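Local coordinates for protein sulfate adenylyltransferase (Allochromatium vinosum, PDB 4DNX) that catalyses the transfer of an adenylyl group from ATP to sulfate, yielding adenosine 5'-phosphosulfate and diphosphate, at residues P32-S37 with D91-A96; F166-T171 with L230-P235; R201-R206 with P241-A246. One frame throughout, in Å; residues are numbered along the deposited sequence.

Contact 1. Residues P32-S37 with D91-A96; sequences PSVIVS and DAIAGA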
loop_
_atom_site.group_PDB
_atom_site.type_symbol
_atom_site.label_atom_id
_atom_site.label_comp_id
_atom_site.label_asym_id
_atom_site.label_seq_id
_atom_site.Cartn_x
_atom_site.Cartn_y
_atom_site.Cartn_z
ATOM N N PRO A 32 0.920 -11.540 -28.576
ATOM C CA PRO A 32 -0.423 -12.189 -28.622
ATOM C C PRO A 32 -0.990 -12.218 -27.208
ATOM O O PRO A 32 -0.250 -12.415 -26.232
ATOM C CB PRO A 32 -0.118 -13.632 -29.038
ATOM C CG PRO A 32 1.347 -13.606 -29.567
ATOM C CD PRO A 32 2.003 -12.523 -28.764
ATOM N N SER A 33 -2.297 -12.069 -27.080
ATOM C CA SER A 33 -2.855 -11.925 -25.735
ATOM C C SER A 33 -4.179 -12.673 -25.585
ATOM O O SER A 33 -4.835 -12.975 -26.590
ATOM C CB SER A 33 -3.011 -10.427 -25.395
ATOM O OG SER A 33 -4.015 -9.772 -26.182
ATOM N N VAL A 34 -4.537 -12.984 -24.344
ATOM C CA VAL A 34 -5.838 -13.626 -24.069
ATOM C C VAL A 34 -6.391 -12.915 -22.856
ATOM O O VAL A 34 -5.621 -12.510 -22.003
ATOM C CB VAL A 34 -5.731 -15.141 -23.751
ATOM C CG1 VAL A 34 -5.394 -15.965 -25.043
ATOM C CG2 VAL A 34 -4.730 -15.417 -22.631
ATOM N N ILE A 35 -7.719 -12.774 -22.789
ATOM C CA ILE A 35 -8.368 -12.273 -21.534
ATOM C C ILE A 35 -8.673 -13.502 -20.670
ATOM O O ILE A 35 -9.340 -14.443 -21.133
ATOM C CB ILE A 35 -9.669 -11.461 -21.862
ATOM C CG1 ILE A 35 -9.324 -10.184 -22.668
ATOM C CG2 ILE A 35 -10.481 -11.225 -20.559
ATOM C CD1 ILE A 35 -10.459 -9.735 -23.635
ATOM N N VAL A 36 -8.160 -13.527 -19.440
ATOM C CA VAL A 36 -8.254 -14.729 -18.604
ATOM C C VAL A 36 -9.537 -14.669 -17.751
ATOM O O VAL A 36 -10.221 -13.637 -17.735
ATOM C CB VAL A 36 -6.983 -14.911 -17.696
ATOM C CG1 VAL A 36 -5.745 -15.077 -18.579
ATOM C CG2 VAL A 36 -6.770 -13.770 -16.675
ATOM N N SER A 37 -9.869 -15.756 -17.063
ATOM C CA SER A 37 -11.038 -15.681 -16.145
ATOM C C SER A 37 -10.709 -14.855 -14.907
ATOM O O SER A 37 -9.536 -14.659 -14.534
ATOM C CB SER A 37 -11.471 -17.078 -15.701
ATOM O OG SER A 37 -10.470 -17.689 -14.880
ATOM N N ASP A 91 -6.575 -20.575 -29.626
ATOM C CA ASP A 91 -6.354 -20.144 -31.033
ATOM C C ASP A 91 -5.624 -18.802 -31.210
ATOM O O ASP A 91 -4.747 -18.691 -32.067
ATOM C CB ASP A 91 -7.667 -20.130 -31.842
ATOM C CG ASP A 91 -8.234 -21.529 -32.075
ATOM O OD1 ASP A 91 -7.452 -22.509 -32.046
ATOM O OD2 ASP A 91 -9.470 -21.651 -32.277
ATOM N N ALA A 92 -5.976 -17.800 -30.410
ATOM C CA ALA A 92 -5.311 -16.491 -30.481
ATOM C C ALA A 92 -3.808 -16.540 -30.159
ATOM O O ALA A 92 -3.056 -15.691 -30.598
ATOM C CB ALA A 92 -6.012 -15.475 -29.580
ATOM N N ILE A 93 -3.370 -17.538 -29.403
ATOM C CA ILE A 93 -1.957 -17.634 -29.032
ATOM C C ILE A 93 -1.287 -18.908 -29.573
ATOM O O ILE A 93 -0.235 -19.343 -29.064
ATOM C CB ILE A 93 -1.795 -17.570 -27.502
ATOM C CG1 ILE A 93 -2.610 -18.678 -26.835
ATOM C CG2 ILE A 93 -2.176 -16.168 -26.991
ATOM C CD1 ILE A 93 -2.293 -18.884 -25.331
ATOM N N ALA A 94 -1.894 -19.493 -30.607
ATOM C CA ALA A 94 -1.384 -20.723 -31.215
ATOM C C ALA A 94 0.072 -20.550 -31.648
ATOM O O ALA A 94 0.401 -19.658 -32.441
ATOM C CB ALA A 94 -2.262 -21.142 -32.402
ATOM N N GLY A 95 0.947 -21.364 -31.063
ATOM C CA GLY A 95 2.356 -21.388 -31.445
ATOM C C GLY A 95 3.215 -20.315 -30.814
ATOM O O GLY A 95 4.421 -20.243 -31.091
ATOM N N ALA A 96 2.608 -19.479 -29.967
ATOM C CA ALA A 96 3.326 -18.408 -29.296
ATOM C C ALA A 96 3.992 -18.961 -28.047
ATOM O O ALA A 96 3.384 -19.765 -27.335
ATOM C CB ALA A 96 2.359 -17.280 -28.917
#
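Three apolar side chains of one loop, Ala92, Ile93 and Ala96, receive the start of a strand through Pro32 and Val34, an example of a strand end covered by aliphatic contacts. The hub is Ile93 CG2, which reaches Val34 CG1 at 3.8 Å and Pro32 CB at 3.9 Å. With CG1 of Ile93 lodged between backbone N and carbonyl carbon (chi1 57°), the short CG2 branch, not the long one, faces the strand; Val34 and Ile93 cross at about a right angle and meet through single methyls. The next atom of the proline ring is used as well, Pro32 CG resting 3.9 Å from Ala96 CB. Ala92 adds a lighter touch, its CB lying 4.1 Å from Ser33 O, and no hydrogen bond spans the two segments.

Behind this first shell, a type II turn from Ile93 to Ala96, closed by the 3.0 Å bond from Ala96 N to Ile93 O, brings both of its end residues up to Pro32. Gly95 supplies the positive phi that such a turn needs.

The strand itself is held independently of the loop: Pro32 and Val34 share backbone hydrogen bonds with Ala100, and Val34 also with Arg102. Ile93 packs in addition on Ile99, so the loop 91-96 covers the place where strand 33-35 pairs in parallel with strand 98-102 in the mixed sheet of the PUA-like region.

Contact 2. Residues F166-T171 with L230-P235; sequences FSYFQT and LGQLKP
Tyr168 and Phe169, on the short helix 167-172, set their rings against the loop that leaves strand 223-230, and the pair illustrates how one interface can be buried on one flank and exposed on the other while the contacts stay equally near. The buried flank is built by Phe169 and the far end of Tyr168. Phe169 CE1 lies 3.5 Å from Leu230 O, approached obliquely, while CD1 of the same ring meets Leu230 CB at 4.3 Å. Gly231 slips in at the edges of both rings, near their planes, and its CA comes within 3.6 Å of Tyr168 OH. The two rings also cover each other: Phe169 CD1 sits 3.7 Å above one face of Tyr168, offset toward the rim. Farther back, Val45 of helix 38-48 and Phe177 pack on Phe169.

On the opposite face of Tyr168 the contact is more exposed, though no more distant. Here the solvent-facing Gln232 bends at chi2 (-100°) and brings its amide over the ring, NE2 standing 3.4 Å above the plane, again toward the rim. Amide and ring planes are 82° apart, so the amide stands nearly upright on the ring instead of stacking flat. His22 of the second subunit also packs on Gln232, placing this flank beside the dimer interface.

No hydrogen bond crosses between the segments. Cohesion therefore comes from aromatic surface meeting backbone and aliphatic groups, with NE2 placed where a weak amide-to-pi attraction is plausible; it is the packing of the two rings against the loop that carries the contact.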
loop_
_atom_site.group_PDB
_atom_site.type_symbol
_atom_site.label_atom_id
_atom_site.label_comp_id
_atom_site.label_asym_id
_atom_site.label_seq_id
_atom_site.Cartn_x
_atom_site.Cartn_y
_atom_site.Cartn_z
ATOM N N PHE A 166 -1.514 -5.266 -9.584
ATOM C CA PHE A 166 -2.416 -6.035 -8.719
ATOM C C PHE A 166 -3.860 -5.750 -8.997
ATOM O O PHE A 166 -4.714 -5.878 -8.088
ATOM C CB PHE A 166 -2.052 -5.758 -7.258
ATOM C CG PHE A 166 -0.618 -6.156 -6.933
ATOM C CD1 PHE A 166 -0.217 -7.481 -7.067
ATOM C CD2 PHE A 166 0.303 -5.240 -6.437
ATOM C CE1 PHE A 166 1.090 -7.888 -6.777
ATOM C CE2 PHE A 166 1.628 -5.664 -6.112
ATOM C CZ PHE A 166 2.016 -6.973 -6.279
ATOM N N SER A 167 -4.141 -5.402 -10.246
ATOM C CA SER A 167 -5.552 -5.307 -10.714
ATOM C C SER A 167 -6.325 -4.196 -9.921
ATOM O O SER A 167 -5.734 -3.231 -9.339
ATOM C CB SER A 167 -6.180 -6.718 -10.648
ATOM O OG SER A 167 -7.497 -6.781 -11.254
ATOM N N TYR A 168 -7.654 -4.336 -9.859
ATOM C CA TYR A 168 -8.490 -3.378 -9.206
ATOM C C TYR A 168 -8.362 -3.481 -7.694
ATOM O O TYR A 168 -8.788 -2.547 -6.978
ATOM C CB TYR A 168 -9.968 -3.576 -9.647
ATOM C CG TYR A 168 -10.628 -4.800 -9.074
ATOM C CD1 TYR A 168 -10.570 -6.033 -9.737
ATOM C CD2 TYR A 168 -11.352 -4.719 -7.892
ATOM C CE1 TYR A 168 -11.194 -7.180 -9.201
ATOM C CE2 TYR A 168 -11.929 -5.830 -7.342
ATOM C CZ TYR A 168 -11.896 -7.038 -8.007
ATOM O OH TYR A 168 -12.516 -8.137 -7.463
ATOM N N PHE A 169 -7.760 -4.559 -7.185
ATOM C CA PHE A 169 -7.658 -4.707 -5.722
ATOM C C PHE A 169 -6.790 -3.575 -5.147
ATOM O O PHE A 169 -7.064 -3.058 -4.044
ATOM C CB PHE A 169 -7.025 -6.054 -5.361
ATOM C CG PHE A 169 -7.787 -7.247 -5.900
ATOM C CD1 PHE A 169 -9.084 -7.537 -5.426
ATOM C CD2 PHE A 169 -7.251 -8.047 -6.895
ATOM C CE1 PHE A 169 -9.799 -8.663 -5.895
ATOM C CE2 PHE A 169 -7.961 -9.171 -7.401
ATOM C CZ PHE A 169 -9.243 -9.481 -6.899
ATOM N N GLN A 170 -5.698 -3.240 -5.847
ATOM C CA GLN A 170 -4.881 -2.099 -5.421
ATOM C C GLN A 170 -5.465 -0.762 -5.798
ATOM O O GLN A 170 -5.543 0.122 -4.933
ATOM C CB GLN A 170 -3.385 -2.177 -5.827
ATOM C CG GLN A 170 -2.557 -1.169 -4.959
ATOM C CD GLN A 170 -1.048 -1.396 -5.009
ATOM O OE1 GLN A 170 -0.498 -1.615 -6.090
ATOM N NE2 GLN A 170 -0.369 -1.292 -3.827
ATOM N N THR A 171 -5.961 -0.620 -7.039
ATOM C CA THR A 171 -6.492 0.651 -7.514
ATOM C C THR A 171 -7.687 1.117 -6.664
ATOM O O THR A 171 -7.809 2.313 -6.345
ATOM C CB THR A 171 -6.969 0.532 -9.004
ATOM O OG1 THR A 171 -5.884 0.003 -9.782
ATOM C CG2 THR A 171 -7.313 1.940 -9.566
ATOM N N LEU A 230 -10.823 -8.305 -0.093
ATOM C CA LEU A 230 -11.216 -7.214 -0.964
ATOM C C LEU A 230 -11.849 -7.769 -2.243
ATOM O O LEU A 230 -11.392 -8.779 -2.775
ATOM C CB LEU A 230 -9.967 -6.404 -1.373
ATOM C CG LEU A 230 -9.212 -5.931 -0.128
ATOM C CD1 LEU A 230 -7.870 -5.330 -0.578
ATOM C CD2 LEU A 230 -9.993 -4.925 0.682
ATOM N N GLY A 231 -12.869 -7.095 -2.751
ATOM C CA GLY A 231 -13.433 -7.560 -4.004
ATOM C C GLY A 231 -14.623 -6.721 -4.340
ATOM O O GLY A 231 -14.906 -5.745 -3.645
ATOM N N GLN A 232 -15.335 -7.088 -5.404
ATOM C CA GLN A 232 -16.532 -6.319 -5.799
ATOM C C GLN A 232 -17.620 -6.468 -4.714
ATOM O O GLN A 232 -17.777 -7.539 -4.120
ATOM C CB GLN A 232 -17.040 -6.722 -7.202
ATOM C CG GLN A 232 -15.942 -6.871 -8.309
ATOM C CD GLN A 232 -15.819 -5.656 -9.265
ATOM O OE1 GLN A 232 -16.807 -5.165 -9.828
ATOM N NE2 GLN A 232 -14.591 -5.189 -9.459
ATOM N N LEU A 233 -18.339 -5.382 -4.431
ATOM C CA LEU A 233 -19.337 -5.363 -3.355
ATOM C C LEU A 233 -20.513 -6.302 -3.644
ATOM O O LEU A 233 -21.125 -6.231 -4.714
ATOM C CB LEU A 233 -19.848 -3.928 -3.130
ATOM C CG LEU A 233 -20.368 -3.494 -1.749
ATOM C CD1 LEU A 233 -19.306 -3.681 -0.654
ATOM C CD2 LEU A 233 -20.846 -2.051 -1.812
ATOM N N LYS A 234 -20.808 -7.174 -2.684
ATOM C CA LYS A 234 -21.914 -8.140 -2.773
ATOM C C LYS A 234 -23.182 -7.591 -2.111
ATOM O O LYS A 234 -23.081 -6.889 -1.113
ATOM C CB LYS A 234 -21.501 -9.437 -2.078
ATOM C CG LYS A 234 -20.156 -9.993 -2.555
ATOM C CD LYS A 234 -20.358 -11.202 -3.460
ATOM C CE LYS A 234 -19.079 -12.020 -3.591
ATOM N NZ LYS A 234 -18.814 -12.351 -5.024
ATOM N N PRO A 235 -24.371 -7.915 -2.637
ATOM C CA PRO A 235 -25.659 -7.428 -2.054
ATOM C C PRO A 235 -25.712 -7.426 -0.505
ATOM O O PRO A 235 -25.431 -8.454 0.120
ATOM C CB PRO A 235 -26.690 -8.418 -2.623
ATOM C CG PRO A 235 -26.084 -8.887 -3.921
ATOM C CD PRO A 235 -24.577 -8.840 -3.773
#

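Contact 3. Residues R201-R206 with P241-A246; sequences RNPMHR and PVRDAA
Arg243 lies across residues 201-203 and uses its length twice: its aliphatic part packs on Pro203, and its guanidinium group grips a backbone carbonyl. The two side chains cross at about a right angle, with Arg243 CG 3.9 Å from Pro203 CD and 3.7 Å from Pro203 N. CG stands anti to the backbone N (chi1 -169°), which sends the chain out from the helix to the loop; bends at chi2 and chi3 then turn the guanidinium along it toward Arg201. There NH1 donates to Arg201 O at 2.9 Å with an N-H...O angle of 158°. The carbonyl oxygen lies in the guanidinium plane, yet NH1 approaches from above the carbonyl plane, 41° out of it. At another edge of the same group, Asp244 OD1 forms a long salt bridge with NE, 3.6 Å away. A leucine in place of Arg243 would probably keep some packing on Pro203 but leave Arg201 O without this donor and Asp244 without its charged neighbour.

One helical turn on, Ala246 CB meets Pro203 CB at 4.0 Å. Asn202 ties the loop to the approach of the same helix through Asp237 and Ile238, while Met228 and Leu230 of the neighbouring strand pack on Arg243.

The segment 201-206 joins the end of the QxRN motif of ATP sulfurylases to His205, the first histidine of the HxxH nucleotidyltransferase motif. It follows the first strand of a Rossmann-like parallel sheet, and helix 240-254, reached from the adjacent strand 223-230, packs against this loop.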
loop_
_atom_site.group_PDB
_atom_site.type_symbol
_atom_site.label_atom_id
_atom_site.label_comp_id
_atom_site.label_asym_id
_atom_site.label_seq_id
_atom_site.Cartn_x
_atom_site.Cartn_y
_atom_site.Cartn_z
ATOM N N ARG A 201 -14.834 -9.949 5.868
ATOM C CA ARG A 201 -15.153 -9.003 4.794
ATOM C C ARG A 201 -16.135 -7.939 5.235
ATOM O O ARG A 201 -16.478 -7.030 4.459
ATOM C CB ARG A 201 -15.605 -9.689 3.483
ATOM C CG ARG A 201 -16.806 -10.536 3.587
ATOM C CD ARG A 201 -17.084 -11.222 2.231
ATOM N NE ARG A 201 -18.159 -12.208 2.357
ATOM C CZ ARG A 201 -18.005 -13.457 2.807
ATOM N NH1 ARG A 201 -16.811 -13.908 3.181
ATOM N NH2 ARG A 201 -19.054 -14.269 2.882
ATOM N N ASN A 202 -16.608 -8.049 6.472
ATOM C CA ASN A 202 -17.460 -7.001 7.004
ATOM C C ASN A 202 -16.984 -6.404 8.347
ATOM O O ASN A 202 -15.967 -6.867 8.895
ATOM C CB ASN A 202 -18.924 -7.437 6.993
ATOM C CG ASN A 202 -19.535 -7.266 5.607
ATOM O OD1 ASN A 202 -19.441 -6.172 4.965
ATOM N ND2 ASN A 202 -20.073 -8.349 5.094
ATOM N N PRO A 203 -17.655 -5.347 8.823
ATOM C CA PRO A 203 -17.313 -4.772 10.133
ATOM C C PRO A 203 -17.283 -5.792 11.248
ATOM O O PRO A 203 -18.038 -6.777 11.231
ATOM C CB PRO A 203 -18.411 -3.743 10.383
ATOM C CG PRO A 203 -18.850 -3.337 8.969
ATOM C CD PRO A 203 -18.825 -4.670 8.231
ATOM N N MET A 204 -16.411 -5.561 12.221
ATOM C CA MET A 204 -16.274 -6.502 13.325
ATOM C C MET A 204 -16.995 -5.917 14.541
ATOM O O MET A 204 -16.667 -4.820 14.995
ATOM C CB MET A 204 -14.791 -6.708 13.620
ATOM C CG MET A 204 -14.100 -7.561 12.540
ATOM S SD MET A 204 -12.319 -7.490 12.786
ATOM C CE MET A 204 -12.159 -8.322 14.384
ATOM N N HIS A 205 -18.023 -6.627 15.017
ATOM C CA HIS A 205 -18.674 -6.269 16.259
ATOM C C HIS A 205 -18.016 -6.985 17.430
ATOM O O HIS A 205 -16.917 -7.567 17.277
ATOM C CB HIS A 205 -20.189 -6.486 16.115
ATOM C CG HIS A 205 -20.768 -5.526 15.138
ATOM N ND1 HIS A 205 -20.908 -4.186 15.421
ATOM C CD2 HIS A 205 -21.099 -5.678 13.833
ATOM C CE1 HIS A 205 -21.365 -3.559 14.351
ATOM N NE2 HIS A 205 -21.507 -4.447 13.380
ATOM N N ARG A 206 -18.607 -6.858 18.608
ATOM C CA ARG A 206 -17.913 -7.300 19.813
ATOM C C ARG A 206 -17.562 -8.769 19.825
ATOM O O ARG A 206 -16.544 -9.157 20.428
ATOM C CB ARG A 206 -18.663 -6.873 21.081
ATOM C CG ARG A 206 -17.873 -5.805 21.763
ATOM C CD ARG A 206 -18.456 -5.438 23.111
ATOM N NE ARG A 206 -17.982 -6.379 24.121
ATOM C CZ ARG A 206 -18.306 -6.311 25.410
ATOM N NH1 ARG A 206 -19.116 -5.355 25.843
ATOM N NH2 ARG A 206 -17.837 -7.211 26.264
ATOM N N PRO A 241 -15.287 2.131 2.354
ATOM C CA PRO A 241 -14.904 3.225 3.270
ATOM C C PRO A 241 -15.559 3.092 4.648
ATOM O O PRO A 241 -14.935 3.410 5.680
ATOM C CB PRO A 241 -15.446 4.485 2.578
ATOM C CG PRO A 241 -15.579 4.124 1.178
ATOM C CD PRO A 241 -15.890 2.678 1.116
ATOM N N VAL A 242 -16.817 2.653 4.668
ATOM C CA VAL A 242 -17.565 2.555 5.914
ATOM C C VAL A 242 -17.016 1.341 6.684
ATOM O O VAL A 242 -16.811 1.411 7.901
ATOM C CB VAL A 242 -19.106 2.461 5.627
ATOM C CG1 VAL A 242 -19.926 2.306 6.940
ATOM C CG2 VAL A 242 -19.569 3.708 4.848
ATOM N N ARG A 243 -16.767 0.225 5.988
ATOM C CA ARG A 243 -16.229 -0.978 6.617
ATOM C C ARG A 243 -14.876 -0.654 7.253
ATOM O O ARG A 243 -14.616 -1.011 8.416
ATOM C CB ARG A 243 -16.033 -2.118 5.579
ATOM C CG ARG A 243 -15.737 -3.438 6.261
ATOM C CD ARG A 243 -14.764 -4.372 5.563
ATOM N NE ARG A 243 -13.945 -3.777 4.494
ATOM C CZ ARG A 243 -13.854 -4.301 3.278
ATOM N NH1 ARG A 243 -14.551 -5.394 2.996
ATOM N NH2 ARG A 243 -13.077 -3.732 2.347
ATOM N N ASP A 244 -14.044 0.066 6.487
ATOM C CA ASP A 244 -12.695 0.417 6.958
ATOM C C ASP A 244 -12.773 1.307 8.189
ATOM O O ASP A 244 -12.060 1.057 9.167
ATOM C CB ASP A 244 -11.938 1.172 5.854
ATOM C CG ASP A 244 -11.467 0.262 4.733
ATOM O OD1 ASP A 244 -11.663 -0.979 4.795
ATOM O OD2 ASP A 244 -10.871 0.820 3.767
ATOM N N ALA A 245 -13.617 2.346 8.146
ATOM C CA ALA A 245 -13.769 3.240 9.308
ATOM C C ALA A 245 -14.198 2.454 10.557
ATOM O O ALA A 245 -13.695 2.695 11.661
ATOM C CB ALA A 245 -14.786 4.320 9.025
ATOM N N ALA A 246 -15.158 1.529 10.394
ATOM C CA ALA A 246 -15.606 0.719 11.550
ATOM C C ALA A 246 -14.492 -0.145 12.151
ATOM O O ALA A 246 -14.331 -0.194 13.377
ATOM C CB ALA A 246 -16.828 -0.171 11.156
#

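Overall arrangement
The contacts differ in burial and in chemistry, and the two do not run together: the most buried, contact 2, has no hydrogen bond between its segments, while the partly buried contact 3 has one. Contact 1 is peripheral, its centre about 28 Å from that of the chain, and joins a loop to a mixed sheet; contact 2, at about 12 Å, is aromatic. Contacts 2 and 3 share the connection from strand 223-230 to helix 240-254 and touch where Leu230 CD2 packs on Arg243 NH2 at 3.7 Å. Their segments alternate along the chain, whereas contact 1 closes before either opens. Contacts 1 and 3 lie on opposite sides of the chain's centre.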